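Local coordinates for putative uncharacterized protein TTHA0988 (Thermus thermophilus, PDB 3OEP) that is of unknown function but resembles a KipI-KipA fusion with cyclophilin-like domains and is probably not an allophanate hydrolase, at residues G4-F9 with S437-L442; R393-P398 with L471-D476; V423-P428 with P453-A458; V445-S450 with A467-V472. One frame throughout, in Å; residues are numbered along the deposited sequence.

Interaction 1. Residues G4-F9 with S437-L442; sequences GFYLRF and SEPTPL
Glu438 OE2 takes two bonds from one guanidinium: Arg8 NH1 lies 2.9 Å from Glu438 OE2 and Arg8 NH2 3.2 Å from the same oxygen. This end-on salt bridge joins two parts of a fused KipI-KipA-like chain, linking the edge strand 3-8 of a three-stranded antiparallel sheet to the short strand 437-439 of the other half. Both donors arrive on the syn side of Glu438 OE2, somewhat out of the carboxylate plane, while the oxygen stays close to the guanidinium plane. Extension of the Arg8 chain from CG to NE carries the charge across. Glu438 OE1 has a weak bond from Arg8 NH2 and another from Gln399 NE2, so the carboxylate is held at both oxygens.

Beside this pair the ring of Tyr6 lies next to Glu438 and Pro439. Arg8 NH2 sits 3.6 Å above one face of that ring, offset toward the rim, and Tyr47 meets the ring at a tilt. The axes of strands 4-8 and 437-439 stay 9.7 Å apart at closest approach, too far for backbone pairing, so side chains make the junction. The phenol donates to a main-chain carbonyl at its edge, with Tyr6 OH 2.7 Å from Pro439 O, and Pro441 CD packs 3.2 Å from Tyr6 OH.

Interaction 2. Residues R393-P398 with L471-D476; sequences RLLPGP and LVDPRD
A bend at chi3 (-78°) sets the guanidinium of Arg393 edge-on to Asp476, and a matching bend in Arg475 (chi3 -72°) lays a second guanidinium against it. Arg393 grips Asp476 side-on: Arg393 NE is 2.9 Å from Asp476 OD2, and Arg393 NH2 reaches OD1 from above the carboxylate plane. The backbone N of Arg393 also binds Asp476 OD2, on its anti side and from the opposite face to NE, so this oxygen has two donors from one residue. Arg475 holds Asp473 in the same side-on way, with Arg475 NH2 2.8 Å from Asp473 OD1, and its backbone N closes an Asx turn on Asp473 OD2. The two guanidiniums stack, centres 4.2 Å apart and planes inclined by 24°, with Arg393 NH1 over the centre of Arg475.

Next to this cluster along the strands, 390-396 and 467-472 pair antiparallel in the sheet of the cyclophilin-like domain. Leu395 and Leu471 form the hydrogen-bonded pair, Leu395 N lying 2.7 Å from Leu471 O, and Asp473 N donates to Arg393 O at 2.9 Å as the strand gives way to the turn. Leu394 and Val472 share one face of the sheet, where Leu394 CD2 meets Val472 CG2 at 4.1 Å. On the other face, Leu471 lies against Gly397 and Pro398, and Leu395 CD1 against Pro474 CD.

Each arginine has a carboxylate at its edge, so the stacked guanidiniums belong to a network of two charge pairs that probably helps hold the turn on the strand end.

Interaction 3. Residues V423-P428 with P453-A458; sequences VELLGP and PLVLLA
Three backbone hydrogen bonds tie Val423 and Leu425 to Val455 and Pro453, making strands 422-426 and 454-456 antiparallel neighbours in the sheet of a cyclophilin-like domain. Val423 and Val455 are the hydrogen-bonded pair: Val455 N lies 2.8 Å from Val423 O, and Val423 N returns a bond to Val455 O. The third, from Leu425 N to Pro453 O at 2.9 Å, meets the acceptor nearly along the C=O axis and extends the ladder to the residue preceding strand 454-456.

Weaker CA-H...O contacts lie between these bonds, at the non-hydrogen-bonded pair Glu424 and Leu454. Leu454 CA is 3.4 Å from Val423 O, and Glu424 CA faces Pro453 O.

The face carrying Glu424 and Leu454 has the charged group. Glu424 stretches outward to a salt bridge of its OE2 with Arg452, while Leu454, with CG anti to its backbone N (chi1 178°), lays CD1 over the main chain of Val423, 3.6 Å from Val423 C.

Apolar contacts fill the opposite face. Val423 and Val455 pack against helix 477-480, both touching Leu480, and Leu457 joins them from beyond the strand. Farther along, Leu425 CB meets Pro453 CB at 4.4 Å, while Leu425 CD1 reaches diagonally to Val455 CG2 at 4.1 Å. The nearest side-chain approach here is between branch ends, Val423 CG2 and Leu457 CD1, 3.7 Å apart.

Interaction 4. Residues V445-S450 with A467-V472; sequences VQVPPS and AKPALV
Val445 N and Val447 N each donate to a carbonyl of strand 467-472, Val445 N to Ala470 O and Val447 N to Ala467 O, both at 2.8 Å. Two acceptors three residues apart serve donors only two apart, so strand 467-472 fits one more residue between the two bonds than its partner does. Proline at 469 has no N-H to offer there. Val445 O is instead met by carbon, with Lys468 CA at 3.3 Å and Pro469 CD at the same distance, and this buried oxygen has no hydrogen-bond partner in the model.

A side-chain bond adds to the backbone pair. Gln446 and Lys468 lie side by side and point the same way; a bend at chi2 (86°) brings the lysine alongside the extended glutamine. In the conformer given, Lys468 NZ donates to Gln446 OE1 at 3.0 Å and also binds Tyr466 O; a second conformer makes this bridge less certain.

Apolar packing lies on the side of the sheet where the valines point. Val447 CG2 rests on the ring of Pro469, 3.8 Å from its CG, and Val445 CG2 touches Ala470 CB at 4.3 Å and Val472 CG2 at 4.1 Å.

Leu394 of strand 390-396 packs on Val445 and Ala470, and helix 402-408 lies against Pro469 and Ala470 through Ala404 and Leu408. Gln446 also touches Leu454 and Leu456 of strand 454-456, the neighbour of 444-447 on its other edge.

How the interactions relate
Interactions 2, 3 and 4 are steps across one sheet, in the order 390-396, 467-472, 444-447, 454-456, 422-426. Interactions 2 and 4 share Leu471 and Val472, with centres about 11 Å apart, and Gly397 N lies 2.9 Å from Pro469 O, a probable hydrogen bond. Interactions 3 and 4, centres about 9 Å apart, are joined by the probable bond of Gln446 N with Leu454 O at 2.8 Å. Interactions 2 and 4 meet interaction 3 where Val472 CG2 lies 3.8 Å from Val455 CG1. Interaction 1 brings in the N-terminal half of the chain: Pro398 CB sits 3.5 Å from Arg8 NH2, and Pro441 CG packs 3.6 Å from Leu471 CD2.

Interaction 1. Residues G4-F9 with S437-L442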
loop_
_atom_site.group_PDB
_atom_site.type_symbol
_atom_site.label_atom_id
_atom_site.label_comp_id
_atom_site.label_asym_id
_atom_site.label_seq_id
_atom_site.Cartn_x
_atom_site.Cartn_y
_atom_site.Cartn_z
ATOM N N GLY A 4 4.919 15.528 1.992
ATOM C CA GLY A 4 5.778 15.080 0.905
ATOM C C GLY A 4 5.967 16.112 -0.180
ATOM O O GLY A 4 5.202 17.079 -0.277
ATOM N N PHE A 5 7.009 15.925 -0.977
ATOM C CA PHE A 5 7.207 16.741 -2.165
ATOM C C PHE A 5 7.980 15.976 -3.222
ATOM O O PHE A 5 8.643 14.970 -2.929
ATOM C CB PHE A 5 7.903 18.071 -1.832
ATOM C CG PHE A 5 9.283 17.918 -1.256
ATOM C CD1 PHE A 5 10.400 17.861 -2.081
ATOM C CD2 PHE A 5 9.469 17.870 0.115
ATOM C CE1 PHE A 5 11.675 17.727 -1.544
ATOM C CE2 PHE A 5 10.740 17.738 0.661
ATOM C CZ PHE A 5 11.845 17.670 -0.167
ATOM N N TYR A 6 7.870 16.462 -4.453
ATOM C CA TYR A 6 8.473 15.835 -5.611
ATOM C C TYR A 6 9.613 16.694 -6.147
ATOM O O TYR A 6 9.472 17.914 -6.279
ATOM C CB TYR A 6 7.438 15.652 -6.721
ATOM C CG TYR A 6 6.288 14.712 -6.398
ATOM C CD1 TYR A 6 6.314 13.383 -6.814
ATOM C CD2 TYR A 6 5.168 15.162 -5.701
ATOM C CE1 TYR A 6 5.261 12.517 -6.531
ATOM C CE2 TYR A 6 4.098 14.300 -5.412
ATOM C CZ TYR A 6 4.153 12.985 -5.838
ATOM O OH TYR A 6 3.118 12.124 -5.565
ATOM N N LEU A 7 10.740 16.054 -6.434
ATOM C CA LEU A 7 11.807 16.664 -7.214
ATOM C C LEU A 7 11.752 16.052 -8.611
ATOM O O LEU A 7 11.562 14.839 -8.761
ATOM C CB LEU A 7 13.160 16.412 -6.561
ATOM C CG LEU A 7 13.305 16.936 -5.129
ATOM C CD1 LEU A 7 14.704 16.636 -4.619
ATOM C CD2 LEU A 7 12.997 18.427 -5.037
ATOM N N ARG A 8 11.887 16.895 -9.632
ATOM C CA ARG A 8 11.714 16.460 -11.013
ATOM C C ARG A 8 12.938 16.876 -11.821
ATOM O O ARG A 8 13.245 18.065 -11.917
ATOM C CB ARG A 8 10.432 17.058 -11.594
ATOM C CG ARG A 8 9.183 16.668 -10.799
ATOM C CD ARG A 8 7.924 17.403 -11.239
ATOM N NE ARG A 8 6.788 17.010 -10.401
ATOM C CZ ARG A 8 6.100 15.873 -10.535
ATOM N NH1 ARG A 8 6.400 14.997 -11.488
ATOM N NH2 ARG A 8 5.101 15.606 -9.710
ATOM N N PHE A 9 13.635 15.885 -12.374
ATOM C CA PHE A 9 14.933 16.095 -13.028
ATOM C C PHE A 9 14.886 15.990 -14.550
ATOM O O PHE A 9 15.889 16.248 -15.224
ATOM C CB PHE A 9 15.952 15.106 -12.470
ATOM C CG PHE A 9 16.150 15.235 -10.995
ATOM C CD1 PHE A 9 16.811 16.333 -10.468
ATOM C CD2 PHE A 9 15.647 14.283 -10.125
ATOM C CE1 PHE A 9 16.982 16.472 -9.106
ATOM C CE2 PHE A 9 15.815 14.414 -8.760
ATOM C CZ PHE A 9 16.485 15.509 -8.247
ATOM N N SER A 437 3.988 6.703 -14.724
ATOM C CA SER A 437 3.761 6.428 -13.314
ATOM C C SER A 437 4.737 7.219 -12.458
ATOM O O SER A 437 5.923 7.337 -12.788
ATOM C CB SER A 437 3.898 4.936 -13.009
ATOM O OG SER A 437 2.822 4.212 -13.570
ATOM N N GLU A 438 4.219 7.797 -11.385
ATOM C CA GLU A 438 5.060 8.429 -10.389
ATOM C C GLU A 438 4.605 7.995 -9.005
ATOM O O GLU A 438 3.510 7.440 -8.854
ATOM C CB GLU A 438 5.043 9.952 -10.554
ATOM C CG GLU A 438 3.768 10.635 -10.119
ATOM C CD GLU A 438 3.855 12.151 -10.221
ATOM O OE1 GLU A 438 3.071 12.833 -9.530
ATOM O OE2 GLU A 438 4.704 12.648 -10.984
ATOM N N PRO A 439 5.457 8.211 -7.992
ATOM C CA PRO A 439 5.120 7.784 -6.649
ATOM C C PRO A 439 3.831 8.417 -6.150
ATOM O O PRO A 439 3.597 9.613 -6.358
ATOM C CB PRO A 439 6.316 8.254 -5.822
ATOM C CG PRO A 439 7.434 8.340 -6.810
ATOM C CD PRO A 439 6.806 8.803 -8.057
ATOM N N THR A 440 3.007 7.606 -5.499
ATOM C CA THR A 440 1.710 8.055 -5.011
ATOM C C THR A 440 1.849 8.768 -3.664
ATOM O O THR A 440 2.578 8.307 -2.786
ATOM C CB THR A 440 0.751 6.875 -4.851
ATOM O OG1 THR A 440 1.357 5.882 -4.020
ATOM C CG2 THR A 440 0.432 6.273 -6.220
ATOM N N PRO A 441 1.156 9.905 -3.505
ATOM C CA PRO A 441 1.136 10.621 -2.228
ATOM C C PRO A 441 -0.016 10.152 -1.348
ATOM O O PRO A 441 -1.103 9.931 -1.863
ATOM C CB PRO A 441 0.916 12.067 -2.665
ATOM C CG PRO A 441 0.094 11.972 -3.900
ATOM C CD PRO A 441 0.419 10.636 -4.549
ATOM N N LEU A 442 0.212 9.998 -0.042
ATOM C CA LEU A 442 -0.865 9.622 0.881
ATOM C C LEU A 442 -1.910 10.735 0.892
ATOM O O LEU A 442 -1.568 11.906 1.050
ATOM C CB LEU A 442 -0.325 9.382 2.296
ATOM C CG LEU A 442 -1.284 8.796 3.336
ATOM C CD1 LEU A 442 -1.766 7.404 2.930
ATOM C CD2 LEU A 442 -0.610 8.750 4.706
#

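Interaction 2. Residues R393-P398 with L471-D476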
loop_
_atom_site.group_PDB
_atom_site.type_symbol
_atom_site.label_atom_id
_atom_site.label_comp_id
_atom_site.label_asym_id
_atom_site.label_seq_id
_atom_site.Cartn_x
_atom_site.Cartn_y
_atom_site.Cartn_z
ATOM N N ARG A 393 -10.503 18.947 3.998
ATOM C CA ARG A 393 -9.663 20.013 3.464
ATOM C C ARG A 393 -8.774 19.493 2.343
ATOM O O ARG A 393 -8.198 18.408 2.455
ATOM C CB ARG A 393 -8.822 20.623 4.580
ATOM C CG ARG A 393 -9.660 21.423 5.557
ATOM C CD ARG A 393 -8.868 21.760 6.788
ATOM N NE ARG A 393 -8.769 20.610 7.682
ATOM C CZ ARG A 393 -8.234 20.644 8.901
ATOM N NH1 ARG A 393 -7.735 21.777 9.389
ATOM N NH2 ARG A 393 -8.204 19.545 9.642
ATOM N N LEU A 394 -8.673 20.273 1.265
ATOM C CA LEU A 394 -7.877 19.892 0.102
ATOM C C LEU A 394 -6.680 20.808 -0.056
ATOM O O LEU A 394 -6.782 22.020 0.154
ATOM C CB LEU A 394 -8.700 19.963 -1.187
ATOM C CG LEU A 394 -9.668 18.844 -1.536
ATOM C CD1 LEU A 394 -10.264 19.169 -2.898
ATOM C CD2 LEU A 394 -8.993 17.483 -1.543
ATOM N N LEU A 395 -5.556 20.205 -0.427
ATOM C CA LEU A 395 -4.337 20.912 -0.803
ATOM C C LEU A 395 -4.099 20.655 -2.291
ATOM O O LEU A 395 -4.542 19.638 -2.820
ATOM C CB LEU A 395 -3.146 20.363 -0.016
ATOM C CG LEU A 395 -3.319 20.256 1.503
ATOM C CD1 LEU A 395 -2.211 19.411 2.123
ATOM C CD2 LEU A 395 -3.362 21.639 2.110
ATOM N N PRO A 396 -3.396 21.568 -2.974
ATOM C CA PRO A 396 -2.982 21.270 -4.346
ATOM C C PRO A 396 -2.121 20.016 -4.453
ATOM O O PRO A 396 -1.246 19.781 -3.614
ATOM C CB PRO A 396 -2.166 22.505 -4.742
ATOM C CG PRO A 396 -2.727 23.592 -3.904
ATOM C CD PRO A 396 -3.091 22.961 -2.598
ATOM N N GLY A 397 -2.378 19.231 -5.494
ATOM C CA GLY A 397 -1.623 18.024 -5.782
ATOM C C GLY A 397 -0.600 18.243 -6.881
ATOM O O GLY A 397 -0.535 19.321 -7.478
ATOM N N PRO A 398 0.208 17.213 -7.172
ATOM C CA PRO A 398 1.289 17.352 -8.148
ATOM C C PRO A 398 0.805 17.595 -9.587
ATOM O O PRO A 398 1.559 18.148 -10.401
ATOM C CB PRO A 398 2.047 16.026 -8.023
ATOM C CG PRO A 398 1.059 15.073 -7.468
ATOM C CD PRO A 398 0.196 15.877 -6.554
ATOM N N LEU A 471 -4.780 16.852 -2.908
ATOM C CA LEU A 471 -4.463 15.971 -1.795
ATOM C C LEU A 471 -5.396 16.304 -0.646
ATOM O O LEU A 471 -5.626 17.475 -0.356
ATOM C CB LEU A 471 -3.029 16.206 -1.303
ATOM C CG LEU A 471 -1.888 16.275 -2.308
ATOM C CD1 LEU A 471 -0.594 16.685 -1.603
ATOM C CD2 LEU A 471 -1.729 14.946 -3.000
ATOM N N VAL A 472 -5.916 15.285 0.029
ATOM C CA VAL A 472 -6.610 15.516 1.293
ATOM C C VAL A 472 -5.580 15.853 2.369
ATOM O O VAL A 472 -4.555 15.171 2.505
ATOM C CB VAL A 472 -7.444 14.299 1.727
ATOM C CG1 VAL A 472 -8.032 14.518 3.128
ATOM C CG2 VAL A 472 -8.553 14.035 0.707
ATOM N N ASP A 473 -5.854 16.916 3.115
ATOM C CA ASP A 473 -5.016 17.352 4.229
ATOM C C ASP A 473 -4.776 16.174 5.178
ATOM O O ASP A 473 -5.725 15.512 5.574
ATOM C CB ASP A 473 -5.716 18.495 4.964
ATOM C CG ASP A 473 -4.812 19.215 5.943
ATOM O OD1 ASP A 473 -4.592 20.437 5.762
ATOM O OD2 ASP A 473 -4.326 18.578 6.897
ATOM N N PRO A 474 -3.505 15.909 5.541
ATOM C CA PRO A 474 -3.224 14.768 6.427
ATOM C C PRO A 474 -4.015 14.783 7.739
ATOM O O PRO A 474 -4.304 13.718 8.289
ATOM C CB PRO A 474 -1.715 14.883 6.694
ATOM C CG PRO A 474 -1.337 16.252 6.286
ATOM C CD PRO A 474 -2.275 16.640 5.194
ATOM N N ARG A 475 -4.379 15.970 8.221
ATOM C CA ARG A 475 -5.198 16.097 9.439
ATOM C C ARG A 475 -6.607 15.499 9.323
ATOM O O ARG A 475 -7.250 15.242 10.346
ATOM C CB ARG A 475 -5.299 17.567 9.866
ATOM C CG ARG A 475 -3.989 18.154 10.339
ATOM C CD ARG A 475 -4.089 19.660 10.546
ATOM N NE ARG A 475 -4.181 20.374 9.273
ATOM C CZ ARG A 475 -4.218 21.698 9.151
ATOM N NH1 ARG A 475 -4.170 22.481 10.225
ATOM N NH2 ARG A 475 -4.306 22.245 7.946
ATOM N N ASP A 476 -7.083 15.280 8.100
ATOM C CA ASP A 476 -8.428 14.750 7.859
ATOM C C ASP A 476 -8.437 13.305 7.356
ATOM O O ASP A 476 -9.502 12.742 7.102
ATOM C CB ASP A 476 -9.170 15.644 6.851
ATOM C CG ASP A 476 -9.394 17.054 7.367
ATOM O OD1 ASP A 476 -9.542 17.228 8.599
ATOM O OD2 ASP A 476 -9.425 17.997 6.538
#

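Interaction 3. Residues V423-P428 with P453-A458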
loop_
_atom_site.group_PDB
_atom_site.type_symbol
_atom_site.label_atom_id
_atom_site.label_comp_id
_atom_site.label_asym_id
_atom_site.label_seq_id
_atom_site.Cartn_x
_atom_site.Cartn_y
_atom_site.Cartn_z
ATOM N N VAL A 423 -10.705 5.391 -1.158
ATOM C CA VAL A 423 -12.122 5.706 -1.079
ATOM C C VAL A 423 -12.556 6.220 -2.440
ATOM O O VAL A 423 -12.048 7.249 -2.907
ATOM C CB VAL A 423 -12.391 6.772 0.009
ATOM C CG1 VAL A 423 -13.883 7.069 0.133
ATOM C CG2 VAL A 423 -11.835 6.299 1.352
ATOM N N GLU A 424 -13.464 5.485 -3.075
ATOM C CA GLU A 424 -13.986 5.810 -4.401
ATOM C C GLU A 424 -15.210 6.718 -4.290
ATOM O O GLU A 424 -16.107 6.460 -3.492
ATOM C CB GLU A 424 -14.365 4.520 -5.125
ATOM C CG GLU A 424 -14.683 4.692 -6.590
ATOM C CD GLU A 424 -15.029 3.376 -7.250
ATOM O OE1 GLU A 424 -14.139 2.792 -7.903
ATOM O OE2 GLU A 424 -16.181 2.920 -7.101
ATOM N N LEU A 425 -15.246 7.773 -5.101
ATOM C CA LEU A 425 -16.258 8.816 -4.959
ATOM C C LEU A 425 -17.208 8.947 -6.147
ATOM O O LEU A 425 -16.805 8.810 -7.306
ATOM C CB LEU A 425 -15.577 10.161 -4.733
ATOM C CG LEU A 425 -14.678 10.278 -3.502
ATOM C CD1 LEU A 425 -14.101 11.681 -3.418
ATOM C CD2 LEU A 425 -15.447 9.927 -2.239
ATOM N N LEU A 426 -18.470 9.226 -5.824
ATOM C CA LEU A 426 -19.496 9.587 -6.792
ATOM C C LEU A 426 -19.859 11.049 -6.583
ATOM O O LEU A 426 -20.054 11.494 -5.453
ATOM C CB LEU A 426 -20.739 8.721 -6.591
ATOM C CG LEU A 426 -20.588 7.252 -6.961
ATOM C CD1 LEU A 426 -21.801 6.461 -6.477
ATOM C CD2 LEU A 426 -20.416 7.102 -8.457
ATOM N N GLY A 427 -19.959 11.803 -7.667
ATOM C CA GLY A 427 -20.277 13.215 -7.555
ATOM C C GLY A 427 -20.039 13.951 -8.853
ATOM O O GLY A 427 -19.970 13.332 -9.909
ATOM N N PRO A 428 -19.915 15.283 -8.777
ATOM C CA PRO A 428 -19.669 16.117 -9.957
ATOM C C PRO A 428 -18.484 15.620 -10.790
ATOM O O PRO A 428 -17.504 15.129 -10.227
ATOM C CB PRO A 428 -19.343 17.485 -9.355
ATOM C CG PRO A 428 -20.006 17.498 -8.029
ATOM C CD PRO A 428 -20.077 16.082 -7.548
ATOM N N PRO A 453 -13.164 9.541 -9.106
ATOM C CA PRO A 453 -12.040 9.904 -8.247
ATOM C C PRO A 453 -11.828 8.882 -7.128
ATOM O O PRO A 453 -12.798 8.327 -6.613
ATOM C CB PRO A 453 -12.458 11.254 -7.663
ATOM C CG PRO A 453 -13.464 11.793 -8.612
ATOM C CD PRO A 453 -14.186 10.602 -9.150
ATOM N N LEU A 454 -10.568 8.641 -6.777
ATOM C CA LEU A 454 -10.199 7.707 -5.714
ATOM C C LEU A 454 -9.221 8.414 -4.779
ATOM O O LEU A 454 -8.155 8.859 -5.219
ATOM C CB LEU A 454 -9.527 6.465 -6.308
ATOM C CG LEU A 454 -9.020 5.400 -5.332
ATOM C CD1 LEU A 454 -10.187 4.648 -4.701
ATOM C CD2 LEU A 454 -8.083 4.429 -6.040
ATOM N N VAL A 455 -9.575 8.525 -3.498
ATOM C CA VAL A 455 -8.659 9.093 -2.513
ATOM C C VAL A 455 -7.775 7.951 -2.002
ATOM O O VAL A 455 -8.285 6.961 -1.480
ATOM C CB VAL A 455 -9.383 9.751 -1.330
ATOM C CG1 VAL A 455 -8.373 10.461 -0.433
ATOM C CG2 VAL A 455 -10.449 10.727 -1.819
ATOM N N LEU A 456 -6.465 8.096 -2.163
ATOM C CA LEU A 456 -5.507 7.030 -1.878
ATOM C C LEU A 456 -5.138 6.995 -0.401
ATOM O O LEU A 456 -4.781 8.021 0.172
ATOM C CB LEU A 456 -4.240 7.237 -2.707
ATOM C CG LEU A 456 -4.481 7.331 -4.218
ATOM C CD1 LEU A 456 -3.200 7.697 -4.947
ATOM C CD2 LEU A 456 -5.050 6.036 -4.755
ATOM N N LEU A 457 -5.218 5.811 0.202
ATOM C CA LEU A 457 -4.949 5.639 1.634
ATOM C C LEU A 457 -3.763 4.682 1.857
ATOM O O LEU A 457 -3.015 4.386 0.919
ATOM C CB LEU A 457 -6.226 5.175 2.359
ATOM C CG LEU A 457 -7.469 6.068 2.242
ATOM C CD1 LEU A 457 -8.655 5.432 2.975
ATOM C CD2 LEU A 457 -7.214 7.477 2.768
ATOM N N ALA A 458 -3.582 4.218 3.095
ATOM C CA ALA A 458 -2.361 3.520 3.512
ATOM C C ALA A 458 -1.942 2.305 2.685
ATOM O O ALA A 458 -0.751 2.030 2.588
ATOM C CB ALA A 458 -2.454 3.128 4.990
#

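Interaction 4. Residues V445-S450 with A467-V472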
loop_
_atom_site.group_PDB
_atom_site.type_symbol
_atom_site.label_atom_id
_atom_site.label_comp_id
_atom_site.label_asym_id
_atom_site.label_seq_id
_atom_site.Cartn_x
_atom_site.Cartn_y
_atom_site.Cartn_z
ATOM N N VAL A 445 -5.809 12.625 -4.298
ATOM C CA VAL A 445 -7.109 12.482 -4.932
ATOM C C VAL A 445 -6.835 12.144 -6.394
ATOM O O VAL A 445 -6.514 13.016 -7.199
ATOM C CB VAL A 445 -7.975 13.746 -4.804
ATOM C CG1 VAL A 445 -9.345 13.525 -5.449
ATOM C CG2 VAL A 445 -8.125 14.137 -3.331
ATOM N N GLN A 446 -6.930 10.858 -6.707
ATOM C CA GLN A 446 -6.592 10.344 -8.023
ATOM C C GLN A 446 -7.783 10.474 -8.952
ATOM O O GLN A 446 -8.865 10.000 -8.631
ATOM C CB GLN A 446 -6.190 8.873 -7.903
ATOM C CG GLN A 446 -5.621 8.273 -9.154
ATOM C CD GLN A 446 -5.087 6.881 -8.913
ATOM O OE1 GLN A 446 -3.896 6.693 -8.654
ATOM N NE2 GLN A 446 -5.969 5.896 -8.983
ATOM N N VAL A 447 -7.585 11.114 -10.105
ATOM C CA VAL A 447 -8.670 11.360 -11.059
ATOM C C VAL A 447 -8.246 10.922 -12.466
ATOM O O VAL A 447 -7.450 11.595 -13.126
ATOM C CB VAL A 447 -9.091 12.848 -11.074
ATOM C CG1 VAL A 447 -10.346 13.037 -11.921
ATOM C CG2 VAL A 447 -9.329 13.353 -9.649
ATOM N N PRO A 448 -8.768 9.774 -12.925
ATOM C CA PRO A 448 -8.403 9.286 -14.246
ATOM C C PRO A 448 -9.144 10.065 -15.327
ATOM O O PRO A 448 -10.114 10.750 -15.020
ATOM C CB PRO A 448 -8.869 7.836 -14.218
ATOM C CG PRO A 448 -10.059 7.845 -13.312
ATOM C CD PRO A 448 -9.820 8.948 -12.302
ATOM N N PRO A 449 -8.697 9.955 -16.588
ATOM C CA PRO A 449 -9.373 10.669 -17.680
ATOM C C PRO A 449 -10.871 10.379 -17.708
ATOM O O PRO A 449 -11.678 11.289 -17.898
ATOM C CB PRO A 449 -8.690 10.119 -18.933
ATOM C CG PRO A 449 -7.355 9.661 -18.467
ATOM C CD PRO A 449 -7.566 9.148 -17.074
ATOM N N SER A 450 -11.214 9.106 -17.536
ATOM C CA SER A 450 -12.600 8.675 -17.416
ATOM C C SER A 450 -12.702 7.709 -16.247
ATOM O O SER A 450 -11.993 6.704 -16.205
ATOM C CB SER A 450 -13.068 7.995 -18.704
ATOM O OG SER A 450 -14.420 7.582 -18.601
ATOM N N ALA A 467 -3.664 11.184 -12.761
ATOM C CA ALA A 467 -3.424 12.503 -12.198
ATOM C C ALA A 467 -3.935 12.623 -10.773
ATOM O O ALA A 467 -4.986 12.063 -10.423
ATOM C CB ALA A 467 -4.090 13.571 -13.064
ATOM N N LYS A 468 -3.164 13.344 -9.958
ATOM C CA LYS A 468 -3.580 13.720 -8.618
ATOM C C LYS A 468 -3.644 15.249 -8.558
ATOM O O LYS A 468 -2.648 15.901 -8.242
ATOM C CB LYS A 468 -2.607 13.161 -7.575
ATOM C CG LYS A 468 -2.726 11.646 -7.343
ATOM C CD LYS A 468 -1.900 10.829 -8.339
ATOM C CE LYS A 468 -2.135 9.320 -8.190
ATOM N NZ LYS A 468 -1.607 8.476 -9.331
ATOM N N PRO A 469 -4.812 15.834 -8.895
ATOM C CA PRO A 469 -4.890 17.305 -8.876
ATOM C C PRO A 469 -4.945 17.902 -7.473
ATOM O O PRO A 469 -4.665 19.092 -7.295
ATOM C CB PRO A 469 -6.183 17.603 -9.643
ATOM C CG PRO A 469 -6.996 16.356 -9.523
ATOM C CD PRO A 469 -5.997 15.234 -9.533
ATOM N N ALA A 470 -5.309 17.084 -6.492
ATOM C CA ALA A 470 -5.429 17.532 -5.120
ATOM C C ALA A 470 -4.986 16.442 -4.155
ATOM O O ALA A 470 -4.825 15.279 -4.545
ATOM C CB ALA A 470 -6.867 17.941 -4.830
ATOM N N LEU A 471 -4.780 16.852 -2.908
ATOM C CA LEU A 471 -4.463 15.971 -1.795
ATOM C C LEU A 471 -5.396 16.304 -0.646
ATOM O O LEU A 471 -5.626 17.475 -0.356
ATOM C CB LEU A 471 -3.029 16.206 -1.303
ATOM C CG LEU A 471 -1.888 16.275 -2.308
ATOM C CD1 LEU A 471 -0.594 16.685 -1.603
ATOM C CD2 LEU A 471 -1.729 14.946 -3.000
ATOM N N VAL A 472 -5.916 15.285 0.029
ATOM C CA VAL A 472 -6.610 15.516 1.293
ATOM C C VAL A 472 -5.580 15.853 2.369
ATOM O O VAL A 472 -4.555 15.171 2.505
ATOM C CB VAL A 472 -7.444 14.299 1.727
ATOM C CG1 VAL A 472 -8.032 14.518 3.128
ATOM C CG2 VAL A 472 -8.553 14.035 0.707
#